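Local coordinates for protein fiber (Human adenovirus 35, PDB 2QLK) that forms the trimeric head (knob) of the adenovirus fibre, which probably attaches the virion to its host receptor CD46, at residues 62-67 and 82-87; 47-52 and 203-208. All blocks are in the same frame, centred on the assembly; numbering follows the deposited sequence.

Contact 1: 62-67 and 82-87; sequences VSLVGV and IQLRLY
The contact lies in the core of the antiparallel beta sandwich of the fibre knob, where Leu-64 of strand 57-66 in one sheet meets Ile-82 and Leu-84 at the edge of the facing sheet. Its geometry centres on one methyl group. CD2 of Leu-64 sits 3.8 Å from CG2 of Ile-82 and at the same separation, 3.8 Å, from CD2 of Leu-84, so that the branch touches two residues of 82-87 whose side chains point the same way from the strand. Toward Leu-84 the approach is tip to tip, and CD1 of Leu-64 also comes within 4.1 Å of the Leu-84 CD2. Ile-82 is met differently: the two side chains cross obliquely, and it is the short CG2 branch that does the touching. That branch lies anti to the backbone N, while CG1 is set beside the N (chi1 -66°). Trp-183 of strand 177-186 packs against both leucines, and Leu-198 lies against Ile-82. Along strand 79-88, polar neighbours alternate with these apolar ones: Gln-83 points away from 62-67, and its NE2 is hydrogen-bonded to OE1 of Glu-182, and Arg-85 forms a salt bridge with Asp-100. Purely apolar contact between side chains, with the two backbones held well apart, is typical of the interior of a beta sandwich, here that of the adenovirus knob.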
ATOM      1  N   VAL A  62       7.465   3.551  -6.612  1.00 19.38           N
ATOM      2  CA  VAL A  62       8.751   4.186  -6.661  1.00 19.41           C
ATOM      3  C   VAL A  62       9.885   3.360  -6.057  1.00 20.86           C
ATOM      4  O   VAL A  62       9.778   2.838  -4.950  1.00 23.41           O
ATOM      5  CB  VAL A  62       8.674   5.614  -6.003  1.00 20.59           C
ATOM      6  CG1 VAL A  62       8.389   5.516  -4.493  1.00 17.17           C
ATOM      7  CG2 VAL A  62       9.985   6.397  -6.268  1.00 20.84           C
ATOM      8  N   SER A  63      10.970   3.227  -6.809  1.00 20.41           N
ATOM      9  CA  SER A  63      12.133   2.501  -6.313  1.00 20.43           C
ATOM     10  C   SER A  63      13.337   3.209  -6.883  1.00 21.61           C
ATOM     11  O   SER A  63      13.266   3.839  -7.949  1.00 19.70           O
ATOM     12  CB  SER A  63      12.145   1.013  -6.717  1.00 23.30           C
ATOM     13  OG  SER A  63      12.322   0.870  -8.100  1.00 32.54           O
ATOM     14  N   LEU A  64      14.439   3.114  -6.147  1.00 18.62           N
ATOM     15  CA  LEU A  64      15.666   3.776  -6.508  1.00 21.00           C
ATOM     16  C   LEU A  64      16.848   2.825  -6.556  1.00 20.78           C
ATOM     17  O   LEU A  64      16.944   1.916  -5.748  1.00 23.58           O
ATOM     18  CB  LEU A  64      15.924   4.883  -5.476  1.00 27.83           C
ATOM     19  CG  LEU A  64      17.112   5.829  -5.624  1.00 27.76           C
ATOM     20  CD1 LEU A  64      17.105   6.485  -7.023  1.00 29.75           C
ATOM     21  CD2 LEU A  64      17.005   6.891  -4.554  1.00 27.53           C
ATOM     22  N   VAL A  65      17.731   3.031  -7.518  1.00 21.56           N
ATOM     23  CA  VAL A  65      18.969   2.230  -7.640  1.00 22.09           C
ATOM     24  C   VAL A  65      20.174   3.210  -7.757  1.00 21.07           C
ATOM     25  O   VAL A  65      20.152   4.171  -8.537  1.00 22.16           O
ATOM     26  CB  VAL A  65      18.931   1.296  -8.887  1.00 22.42           C
ATOM     27  CG1 VAL A  65      20.318   0.614  -9.080  1.00 22.60           C
ATOM     28  CG2 VAL A  65      17.836   0.221  -8.708  1.00 21.76           C
ATOM     29  N   GLY A  66      21.215   2.982  -6.979  1.00 22.04           N
ATOM     30  CA  GLY A  66      22.351   3.896  -7.033  1.00 24.69           C
ATOM     31  C   GLY A  66      23.396   3.455  -8.043  1.00 27.80           C
ATOM     32  O   GLY A  66      23.645   2.252  -8.171  1.00 26.21           O
ATOM     33  N   VAL A  67      24.025   4.410  -8.737  1.00 37.31           N
ATOM     34  CA  VAL A  67      25.033   4.076  -9.736  1.00 39.30           C
ATOM     35  C   VAL A  67      26.464   4.472  -9.377  1.00 40.08           C
ATOM     36  O   VAL A  67      27.388   3.675  -9.548  1.00 40.35           O
ATOM     37  CB  VAL A  67      24.707   4.692 -11.122  1.00 39.89           C
ATOM     38  CG1 VAL A  67      23.254   4.410 -11.508  1.00 38.85           C
ATOM     39  CG2 VAL A  67      25.020   6.165 -11.122  1.00 41.45           C
ATOM     40  N   ILE A  82      18.438  10.538   1.536  1.00 22.97           N
ATOM     41  CA  ILE A  82      18.436  10.734   0.114  1.00 20.51           C
ATOM     42  C   ILE A  82      17.158  11.485  -0.170  1.00 20.59           C
ATOM     43  O   ILE A  82      16.090  11.128   0.342  1.00 17.69           O
ATOM     44  CB  ILE A  82      18.423   9.409  -0.600  1.00 32.50           C
ATOM     45  CG1 ILE A  82      19.746   8.680  -0.305  1.00 31.49           C
ATOM     46  CG2 ILE A  82      18.119   9.625  -2.093  1.00 31.47           C
ATOM     47  CD1 ILE A  82      19.830   7.270  -0.859  1.00 34.03           C
ATOM     48  N   GLN A  83      17.270  12.544  -0.957  1.00 27.53           N
ATOM     49  CA  GLN A  83      16.118  13.353  -1.308  1.00 27.23           C
ATOM     50  C   GLN A  83      16.068  13.561  -2.808  1.00 27.73           C
ATOM     51  O   GLN A  83      17.083  13.804  -3.448  1.00 29.78           O
ATOM     52  CB  GLN A  83      16.196  14.710  -0.615  1.00 31.87           C
ATOM     53  CG  GLN A  83      14.939  15.549  -0.813  1.00 36.26           C
ATOM     54  CD  GLN A  83      15.054  16.934  -0.202  1.00 40.40           C
ATOM     55  OE1 GLN A  83      15.659  17.834  -0.789  1.00 41.28           O
ATOM     56  NE2 GLN A  83      14.475  17.108   0.994  1.00 40.33           N
ATOM     57  N   LEU A  84      14.879  13.466  -3.376  1.00 22.66           N
ATOM     58  CA  LEU A  84      14.730  13.654  -4.811  1.00 21.36           C
ATOM     59  C   LEU A  84      13.520  14.549  -4.984  1.00 22.88           C
ATOM     60  O   LEU A  84      12.408  14.187  -4.587  1.00 17.11           O
ATOM     61  CB  LEU A  84      14.511  12.303  -5.505  1.00 23.76           C
ATOM     62  CG  LEU A  84      15.566  11.590  -6.373  1.00 26.19           C
ATOM     63  CD1 LEU A  84      16.941  12.295  -6.353  1.00 27.59           C
ATOM     64  CD2 LEU A  84      15.674  10.150  -5.922  1.00 25.47           C
ATOM     65  N   ARG A  85      13.732  15.718  -5.570  1.00 31.54           N
ATOM     66  CA  ARG A  85      12.643  16.666  -5.789  1.00 35.48           C
ATOM     67  C   ARG A  85      12.214  16.756  -7.247  1.00 37.21           C
ATOM     68  O   ARG A  85      13.047  16.921  -8.150  1.00 37.68           O
ATOM     69  CB  ARG A  85      13.060  18.052  -5.336  1.00 41.18           C
ATOM     70  CG  ARG A  85      13.545  18.149  -3.900  1.00 47.01           C
ATOM     71  CD  ARG A  85      14.363  19.428  -3.740  1.00 51.60           C
ATOM     72  NE  ARG A  85      15.450  19.462  -4.722  1.00 55.35           N
ATOM     73  CZ  ARG A  85      16.020  20.569  -5.195  1.00 57.65           C
ATOM     74  NH1 ARG A  85      15.615  21.769  -4.783  1.00 58.64           N
ATOM     75  NH2 ARG A  85      16.990  20.474  -6.099  1.00 56.77           N
ATOM     76  N   LEU A  86      10.910  16.653  -7.479  1.00 29.40           N
ATOM     77  CA  LEU A  86      10.367  16.774  -8.811  1.00 29.67           C
ATOM     78  C   LEU A  86       9.510  18.034  -8.841  1.00 31.10           C
ATOM     79  O   LEU A  86       8.627  18.202  -8.007  1.00 28.88           O
ATOM     80  CB  LEU A  86       9.499  15.575  -9.170  1.00 35.84           C
ATOM     81  CG  LEU A  86      10.032  14.145  -9.051  1.00 36.02           C
ATOM     82  CD1 LEU A  86       9.387  13.279 -10.139  1.00 33.55           C
ATOM     83  CD2 LEU A  86      11.508  14.122  -9.177  1.00 37.70           C
ATOM     84  N   TYR A  87       9.781  18.931  -9.788  1.00 28.96           N
ATOM     85  CA  TYR A  87       8.976  20.146  -9.899  1.00 30.86           C
ATOM     86  C   TYR A  87       8.322  20.113 -11.277  1.00 32.07           C
ATOM     87  O   TYR A  87       8.976  19.790 -12.277  1.00 30.83           O
ATOM     88  CB  TYR A  87       9.843  21.392  -9.735  1.00 32.56           C
ATOM     89  CG  TYR A  87      10.525  21.520  -8.386  1.00 32.88           C
ATOM     90  CD1 TYR A  87       9.787  21.707  -7.222  1.00 35.42           C
ATOM     91  CD2 TYR A  87      11.915  21.467  -8.277  1.00 35.93           C
ATOM     92  CE1 TYR A  87      10.424  21.842  -5.972  1.00 34.62           C
ATOM     93  CE2 TYR A  87      12.564  21.607  -7.038  1.00 35.81           C
ATOM     94  CZ  TYR A  87      11.811  21.795  -5.894  1.00 36.40           C
ATOM     95  OH  TYR A  87      12.446  21.959  -4.676  1.00 36.33           O
TER

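Contact 2: 47-52 and 203-208; sequences LTLVLV and FFFSYI
Leu-49 and Leu-51 of strand 45-54 meet the rings of Phe-205 and Tyr-207 within one antiparallel sheet of the knob's beta sandwich. Strand 57-66 lies between the two strands, which therefore run the same way, their axes 41° apart and 9.1 Å at closest approach. The side chains span this gap on the inner side of the sheet. Leu-49 crosses Phe-205 at about a right angle, its CD1 lying near the ring plane at the edge, 4.2 Å from CZ. Leu-51 approaches the same ring obliquely, its CD2 also 4.2 Å from the Phe-205 CZ, sharing the ring tip. Rotation about CA–CB sets CG of both rings between the backbone N and the carbonyl carbon (chi1 57° for Phe-205, 59° for Tyr-207), whence the ring ends reach the leucines. Phe-181 of the facing sheet packs on both Leu-49 and Phe-205. On the other side of the strand Phe-204 packs against Phe-205 of a neighbouring subunit, placing the sheet at the trimer interface. Leu-51 crosses Tyr-207 at about a right angle and straddles its phenolic end, while the hydroxyl itself is hydrogen-bonded to the carbonyl O of Phe-123; the OH of Tyr-207 lies 3.7 Å from CD2 of Leu-51 and 3.8 Å from its CD1.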
ATOM      1  N   LEU A  47      16.139   6.223 -10.836  1.00 24.49           N
ATOM      2  CA  LEU A  47      14.839   6.256 -10.217  1.00 24.01           C
ATOM      3  C   LEU A  47      13.768   5.694 -11.139  1.00 25.15           C
ATOM      4  O   LEU A  47      13.620   6.122 -12.288  1.00 25.55           O
ATOM      5  CB  LEU A  47      14.506   7.695  -9.848  1.00 23.07           C
ATOM      6  CG  LEU A  47      13.067   7.901  -9.351  1.00 25.00           C
ATOM      7  CD1 LEU A  47      12.981   7.522  -7.839  1.00 23.11           C
ATOM      8  CD2 LEU A  47      12.649   9.377  -9.580  1.00 21.10           C
ATOM      9  N   THR A  48      13.041   4.708 -10.638  1.00 26.40           N
ATOM     10  CA  THR A  48      11.931   4.102 -11.375  1.00 25.02           C
ATOM     11  C   THR A  48      10.677   4.612 -10.669  1.00 26.67           C
ATOM     12  O   THR A  48      10.408   4.286  -9.498  1.00 27.37           O
ATOM     13  CB  THR A  48      11.943   2.565 -11.289  1.00 23.36           C
ATOM     14  OG1 THR A  48      13.137   2.062 -11.902  1.00 22.66           O
ATOM     15  CG2 THR A  48      10.698   1.965 -11.975  1.00 26.48           C
ATOM     16  N   LEU A  49       9.923   5.429 -11.381  1.00 21.85           N
ATOM     17  CA  LEU A  49       8.709   5.993 -10.862  1.00 22.68           C
ATOM     18  C   LEU A  49       7.626   5.699 -11.873  1.00 24.22           C
ATOM     19  O   LEU A  49       7.800   5.987 -13.055  1.00 21.95           O
ATOM     20  CB  LEU A  49       8.847   7.499 -10.730  1.00 30.24           C
ATOM     21  CG  LEU A  49       7.571   8.265 -10.390  1.00 33.62           C
ATOM     22  CD1 LEU A  49       7.069   7.911  -8.975  1.00 35.85           C
ATOM     23  CD2 LEU A  49       7.895   9.741 -10.482  1.00 31.70           C
ATOM     24  N   VAL A  50       6.527   5.112 -11.410  1.00 22.69           N
ATOM     25  CA  VAL A  50       5.405   4.813 -12.250  1.00 23.83           C
ATOM     26  C   VAL A  50       4.159   5.446 -11.623  1.00 26.02           C
ATOM     27  O   VAL A  50       3.815   5.165 -10.478  1.00 27.99           O
ATOM     28  CB  VAL A  50       5.251   3.315 -12.388  1.00 23.01           C
ATOM     29  CG1 VAL A  50       4.172   2.993 -13.440  1.00 23.03           C
ATOM     30  CG2 VAL A  50       6.601   2.707 -12.794  1.00 20.88           C
ATOM     31  N   LEU A  51       3.508   6.325 -12.378  1.00 35.05           N
ATOM     32  CA  LEU A  51       2.294   7.001 -11.946  1.00 35.80           C
ATOM     33  C   LEU A  51       1.150   6.584 -12.875  1.00 36.78           C
ATOM     34  O   LEU A  51       1.233   6.744 -14.096  1.00 36.02           O
ATOM     35  CB  LEU A  51       2.482   8.514 -12.010  1.00 26.60           C
ATOM     36  CG  LEU A  51       3.609   9.119 -11.178  1.00 26.87           C
ATOM     37  CD1 LEU A  51       3.777  10.578 -11.507  1.00 26.19           C
ATOM     38  CD2 LEU A  51       3.248   8.979  -9.680  1.00 29.04           C
ATOM     39  N   VAL A  52       0.098   6.022 -12.288  1.00 30.39           N
ATOM     40  CA  VAL A  52      -1.062   5.575 -13.038  1.00 32.22           C
ATOM     41  C   VAL A  52      -2.318   6.344 -12.620  1.00 34.43           C
ATOM     42  O   VAL A  52      -2.656   6.411 -11.427  1.00 34.38           O
ATOM     43  CB  VAL A  52      -1.323   4.068 -12.821  1.00 34.80           C
ATOM     44  CG1 VAL A  52      -2.679   3.685 -13.423  1.00 34.11           C
ATOM     45  CG2 VAL A  52      -0.202   3.235 -13.433  1.00 34.68           C
ATOM     46  N   PHE A 203       8.074   1.234  -3.022  1.00 20.12           N
ATOM     47  CA  PHE A 203       7.095   1.828  -2.115  1.00 18.89           C
ATOM     48  C   PHE A 203       5.863   2.200  -2.949  1.00 20.95           C
ATOM     49  O   PHE A 203       5.978   2.891  -3.980  1.00 20.29           O
ATOM     50  CB  PHE A 203       7.649   3.088  -1.447  1.00 17.53           C
ATOM     51  CG  PHE A 203       6.680   3.739  -0.492  1.00 20.47           C
ATOM     52  CD1 PHE A 203       6.273   3.085   0.675  1.00 21.38           C
ATOM     53  CD2 PHE A 203       6.104   4.981  -0.795  1.00 19.10           C
ATOM     54  CE1 PHE A 203       5.282   3.656   1.526  1.00 20.57           C
ATOM     55  CE2 PHE A 203       5.121   5.555   0.050  1.00 18.41           C
ATOM     56  CZ  PHE A 203       4.713   4.891   1.198  1.00 20.16           C
ATOM     57  N   PHE A 204       4.693   1.757  -2.480  1.00 16.25           N
ATOM     58  CA  PHE A 204       3.445   2.013  -3.165  1.00 17.55           C
ATOM     59  C   PHE A 204       2.666   3.112  -2.480  1.00 19.20           C
ATOM     60  O   PHE A 204       2.589   3.171  -1.249  1.00 16.41           O
ATOM     61  CB  PHE A 204       2.598   0.756  -3.194  1.00 16.89           C
ATOM     62  CG  PHE A 204       3.372  -0.477  -3.446  1.00 16.56           C
ATOM     63  CD1 PHE A 204       4.148  -0.597  -4.569  1.00 17.65           C
ATOM     64  CD2 PHE A 204       3.318  -1.534  -2.550  1.00 16.81           C
ATOM     65  CE1 PHE A 204       4.856  -1.742  -4.810  1.00 17.61           C
ATOM     66  CE2 PHE A 204       4.025  -2.681  -2.788  1.00 17.64           C
ATOM     67  CZ  PHE A 204       4.798  -2.790  -3.928  1.00 14.99           C
ATOM     68  N   PHE A 205       2.049   3.978  -3.270  1.00 17.48           N
ATOM     69  CA  PHE A 205       1.286   5.073  -2.666  1.00 17.84           C
ATOM     70  C   PHE A 205       0.209   5.547  -3.618  1.00 19.68           C
ATOM     71  O   PHE A 205       0.154   5.115  -4.773  1.00 20.62           O
ATOM     72  CB  PHE A 205       2.217   6.254  -2.367  1.00 19.68           C
ATOM     73  CG  PHE A 205       2.954   6.771  -3.591  1.00 21.72           C
ATOM     74  CD1 PHE A 205       4.071   6.105  -4.079  1.00 22.41           C
ATOM     75  CD2 PHE A 205       2.519   7.919  -4.252  1.00 20.70           C
ATOM     76  CE1 PHE A 205       4.758   6.554  -5.192  1.00 18.82           C
ATOM     77  CE2 PHE A 205       3.194   8.387  -5.370  1.00 20.35           C
ATOM     78  CZ  PHE A 205       4.326   7.700  -5.846  1.00 19.80           C
ATOM     79  N   SER A 206      -0.660   6.411  -3.115  1.00 17.23           N
ATOM     80  CA  SER A 206      -1.680   7.011  -3.947  1.00 19.11           C
ATOM     81  C   SER A 206      -1.861   8.452  -3.461  1.00 20.54           C
ATOM     82  O   SER A 206      -1.535   8.781  -2.301  1.00 19.55           O
ATOM     83  CB  SER A 206      -3.017   6.286  -3.823  1.00 20.70           C
ATOM     84  OG  SER A 206      -2.890   4.901  -4.095  1.00 27.91           O
ATOM     85  N   TYR A 207      -2.335   9.313  -4.361  1.00 22.88           N
ATOM     86  CA  TYR A 207      -2.659  10.687  -4.009  1.00 24.34           C
ATOM     87  C   TYR A 207      -3.804  11.168  -4.908  1.00 24.34           C
ATOM     88  O   TYR A 207      -4.050  10.623  -5.973  1.00 24.49           O
ATOM     89  CB  TYR A 207      -1.434  11.633  -4.070  1.00 25.23           C
ATOM     90  CG  TYR A 207      -0.710  11.747  -5.396  1.00 26.88           C
ATOM     91  CD1 TYR A 207      -1.246  12.479  -6.460  1.00 28.05           C
ATOM     92  CD2 TYR A 207       0.530  11.137  -5.572  1.00 25.98           C
ATOM     93  CE1 TYR A 207      -0.544  12.604  -7.682  1.00 28.90           C
ATOM     94  CE2 TYR A 207       1.238  11.247  -6.786  1.00 26.85           C
ATOM     95  CZ  TYR A 207       0.701  11.981  -7.831  1.00 27.87           C
ATOM     96  OH  TYR A 207       1.427  12.102  -9.002  1.00 26.10           O
ATOM     97  N   ILE A 208      -4.531  12.152  -4.420  1.00 24.03           N
ATOM     98  CA  ILE A 208      -5.673  12.724  -5.106  1.00 26.89           C
ATOM     99  C   ILE A 208      -5.169  13.601  -6.251  1.00 29.34           C
ATOM    100  O   ILE A 208      -4.325  14.483  -6.063  1.00 26.53           O
ATOM    101  CB  ILE A 208      -6.486  13.549  -4.116  1.00 28.48           C
ATOM    102  CG1 ILE A 208      -6.922  12.634  -2.969  1.00 25.11           C
ATOM    103  CG2 ILE A 208      -7.702  14.206  -4.830  1.00 27.99           C
ATOM    104  CD1 ILE A 208      -7.576  13.367  -1.812  1.00 23.71           C
TER

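How the contacts relate
Both contacts are buried and apolar, but they hold different elements together. Contact 1 joins the two sheets of the sandwich face to face through aliphatic side chains, close to the centre of the chain. Contact 2 stays within one sheet, bringing aromatic rings against leucines across an intervening strand, and the strands it links also reach neighbouring subunits; none of these subunits touches the segments of contact 1. Strand 57-66 unites the two: backbone hydrogen bonds probably link Ser-63 O to Thr-48 N, 2.8 Å apart, and Val-62 O to Phe-203 N, while Val-62 CG2 packs 3.6 Å from Leu-47 CD1.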